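Local structure of E3 SUMO-protein ligase SIZ2 (6U75) at residues 79-84 with 118-123. The protein promotes attachment of SUMO to target proteins as a PIAS-family E3 ligase of budding yeast, here a fragment with its PINIT domain and zinc-binding SP-RING. Residues are numbered along the deposited sequence; the frame is centred on the assembly and turned at random.
Sequences ELVFNG and HLDLHY
Phe82 presents its ring edge to Leu119: with CG anti to the backbone N (chi1 -169°), Phe82 CD1 comes 3.7 Å from Leu119 CD1, and the two side chains cross at about a right angle. Two residues along, Leu80 and Leu121 lie side by side, CD2 of Leu80 3.6 Å from CD1 of Leu121. Both pairs are non-hydrogen-bonded pairs of an antiparallel ladder and share a buried face, where Leu54 of strand 50-58 packs on Leu80 and Leu119. Glu79, Val81, Asp120 and His122 occupy the other, partly exposed face; their backbones form the hydrogen-bonded pairs, as in Val81 N to Asp120 O at 2.9 Å. Beyond the strand, Asn83 N still donates to His118 O, while Asn83 OD1 accepts from His118 N at 3.2 Å, the donor tilted 32° from the amide carbonyl plane. Asn83 ND2 hydrogen-bonds to Tyr109 O and Asn117 OD1, which fixes the amide's rotation. With an alanine here, His118 N, Tyr109 O and Asn117 OD1 would probably each lose their bond to the side-chain amide. Within the four-stranded sheet of the PINIT domain, backbone polarity is thus met between the strands, and apolar side chains join this sheet to strand 50-58 of the domain's other antiparallel sheet.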
loop_
_atom_site.group_PDB
_atom_site.type_symbol
_atom_site.label_atom_id
_atom_site.label_comp_id
_atom_site.label_asym_id
_atom_site.label_seq_id
_atom_site.Cartn_x
_atom_site.Cartn_y
_atom_site.Cartn_z
ATOM N N GLU A 79 -16.771 -14.276 1.510
ATOM C CA GLU A 79 -16.142 -15.298 2.337
ATOM C C GLU A 79 -15.299 -16.178 1.425
ATOM O O GLU A 79 -15.838 -16.880 0.562
ATOM C CB GLU A 79 -17.183 -16.117 3.099
ATOM C CG GLU A 79 -16.593 -17.245 3.931
ATOM C CD GLU A 79 -17.480 -17.636 5.095
ATOM O OE1 GLU A 79 -17.968 -16.728 5.801
ATOM O OE2 GLU A 79 -17.694 -18.849 5.304
ATOM N N LEU A 80 -13.982 -16.122 1.602
ATOM C CA LEU A 80 -13.047 -16.919 0.823
ATOM C C LEU A 80 -12.630 -18.137 1.634
ATOM O O LEU A 80 -12.214 -18.005 2.790
ATOM C CB LEU A 80 -11.816 -16.098 0.437
ATOM C CG LEU A 80 -12.066 -14.912 -0.494
ATOM C CD1 LEU A 80 -10.888 -13.957 -0.454
ATOM C CD2 LEU A 80 -12.313 -15.395 -1.912
ATOM N N VAL A 81 -12.741 -19.316 1.029
ATOM C CA VAL A 81 -12.383 -20.573 1.673
ATOM C C VAL A 81 -11.462 -21.318 0.719
ATOM O O VAL A 81 -11.899 -21.766 -0.348
ATOM C CB VAL A 81 -13.614 -21.421 2.019
ATOM C CG1 VAL A 81 -13.196 -22.699 2.728
ATOM C CG2 VAL A 81 -14.583 -20.620 2.878
ATOM N N PHE A 82 -10.195 -21.450 1.096
ATOM C CA PHE A 82 -9.193 -22.126 0.279
ATOM C C PHE A 82 -8.850 -23.450 0.949
ATOM O O PHE A 82 -8.220 -23.471 2.013
ATOM C CB PHE A 82 -7.954 -21.250 0.103
ATOM C CG PHE A 82 -6.990 -21.762 -0.929
ATOM C CD1 PHE A 82 -7.325 -21.752 -2.272
ATOM C CD2 PHE A 82 -5.748 -22.247 -0.557
ATOM C CE1 PHE A 82 -6.443 -22.222 -3.225
ATOM C CE2 PHE A 82 -4.861 -22.717 -1.506
ATOM C CZ PHE A 82 -5.209 -22.704 -2.842
ATOM N N ASN A 83 -9.271 -24.552 0.330
ATOM C CA ASN A 83 -9.009 -25.893 0.852
ATOM C C ASN A 83 -9.613 -26.072 2.243
ATOM O O ASN A 83 -8.985 -26.626 3.147
ATOM C CB ASN A 83 -7.508 -26.191 0.864
ATOM C CG ASN A 83 -6.918 -26.261 -0.531
ATOM O OD1 ASN A 83 -7.540 -26.785 -1.456
ATOM N ND2 ASN A 83 -5.712 -25.729 -0.691
ATOM N N GLY A 84 -10.846 -25.598 2.418
ATOM C CA GLY A 84 -11.563 -25.745 3.666
ATOM C C GLY A 84 -11.260 -24.699 4.715
ATOM O O GLY A 84 -12.104 -24.455 5.586
ATOM N N HIS A 118 -9.013 -26.245 -4.199
ATOM C CA HIS A 118 -10.369 -25.732 -4.327
ATOM C C HIS A 118 -10.466 -24.391 -3.615
ATOM O O HIS A 118 -10.066 -24.272 -2.452
ATOM C CB HIS A 118 -11.386 -26.711 -3.738
ATOM C CG HIS A 118 -11.314 -28.087 -4.322
ATOM N ND1 HIS A 118 -11.958 -28.437 -5.490
ATOM C CD2 HIS A 118 -10.677 -29.203 -3.895
ATOM C CE1 HIS A 118 -11.719 -29.708 -5.759
ATOM N NE2 HIS A 118 -10.942 -30.196 -4.807
ATOM N N LEU A 119 -10.996 -23.389 -4.311
ATOM C CA LEU A 119 -11.210 -22.055 -3.758
ATOM C C LEU A 119 -12.684 -21.712 -3.925
ATOM O O LEU A 119 -13.170 -21.569 -5.051
ATOM C CB LEU A 119 -10.323 -21.021 -4.453
ATOM C CG LEU A 119 -10.525 -19.566 -4.019
ATOM C CD1 LEU A 119 -10.132 -19.376 -2.564
ATOM C CD2 LEU A 119 -9.735 -18.624 -4.912
ATOM N N ASP A 120 -13.393 -21.594 -2.808
ATOM C CA ASP A 120 -14.795 -21.212 -2.806
ATOM C C ASP A 120 -14.924 -19.758 -2.374
ATOM O O ASP A 120 -14.189 -19.289 -1.501
ATOM C CB ASP A 120 -15.609 -22.109 -1.871
ATOM C CG ASP A 120 -15.310 -23.584 -2.070
ATOM O OD1 ASP A 120 -14.445 -24.121 -1.348
ATOM O OD2 ASP A 120 -15.933 -24.205 -2.956
ATOM N N LEU A 121 -15.860 -19.050 -2.998
ATOM C CA LEU A 121 -16.122 -17.646 -2.704
ATOM C C LEU A 121 -17.624 -17.493 -2.515
ATOM O O LEU A 121 -18.386 -17.588 -3.482
ATOM C CB LEU A 121 -15.606 -16.748 -3.827
ATOM C CG LEU A 121 -15.933 -15.257 -3.751
ATOM C CD1 LEU A 121 -15.852 -14.732 -2.329
ATOM C CD2 LEU A 121 -14.980 -14.489 -4.649
ATOM N N HIS A 122 -18.041 -17.283 -1.270
ATOM C CA HIS A 122 -19.446 -17.159 -0.913
ATOM C C HIS A 122 -19.824 -15.690 -0.798
ATOM O O HIS A 122 -19.068 -14.883 -0.245
ATOM C CB HIS A 122 -19.738 -17.874 0.406
ATOM C CG HIS A 122 -19.491 -19.348 0.360
ATOM N ND1 HIS A 122 -18.240 -19.898 0.534
ATOM C CD2 HIS A 122 -20.334 -20.386 0.153
ATOM C CE1 HIS A 122 -18.324 -21.214 0.440
ATOM N NE2 HIS A 122 -19.584 -21.536 0.208
ATOM N N TYR A 123 -21.006 -15.354 -1.313
ATOM C CA TYR A 123 -21.461 -13.975 -1.368
ATOM C C TYR A 123 -22.977 -13.945 -1.242
ATOM O O TYR A 123 -23.667 -14.932 -1.515
ATOM C CB TYR A 123 -21.031 -13.304 -2.675
ATOM C CG TYR A 123 -21.452 -14.091 -3.894
ATOM C CD1 TYR A 123 -22.705 -13.909 -4.463
ATOM C CD2 TYR A 123 -20.604 -15.030 -4.465
ATOM C CE1 TYR A 123 -23.098 -14.630 -5.572
ATOM C CE2 TYR A 123 -20.987 -15.758 -5.575
ATOM C CZ TYR A 123 -22.236 -15.554 -6.125
ATOM O OH TYR A 123 -22.626 -16.274 -7.229
#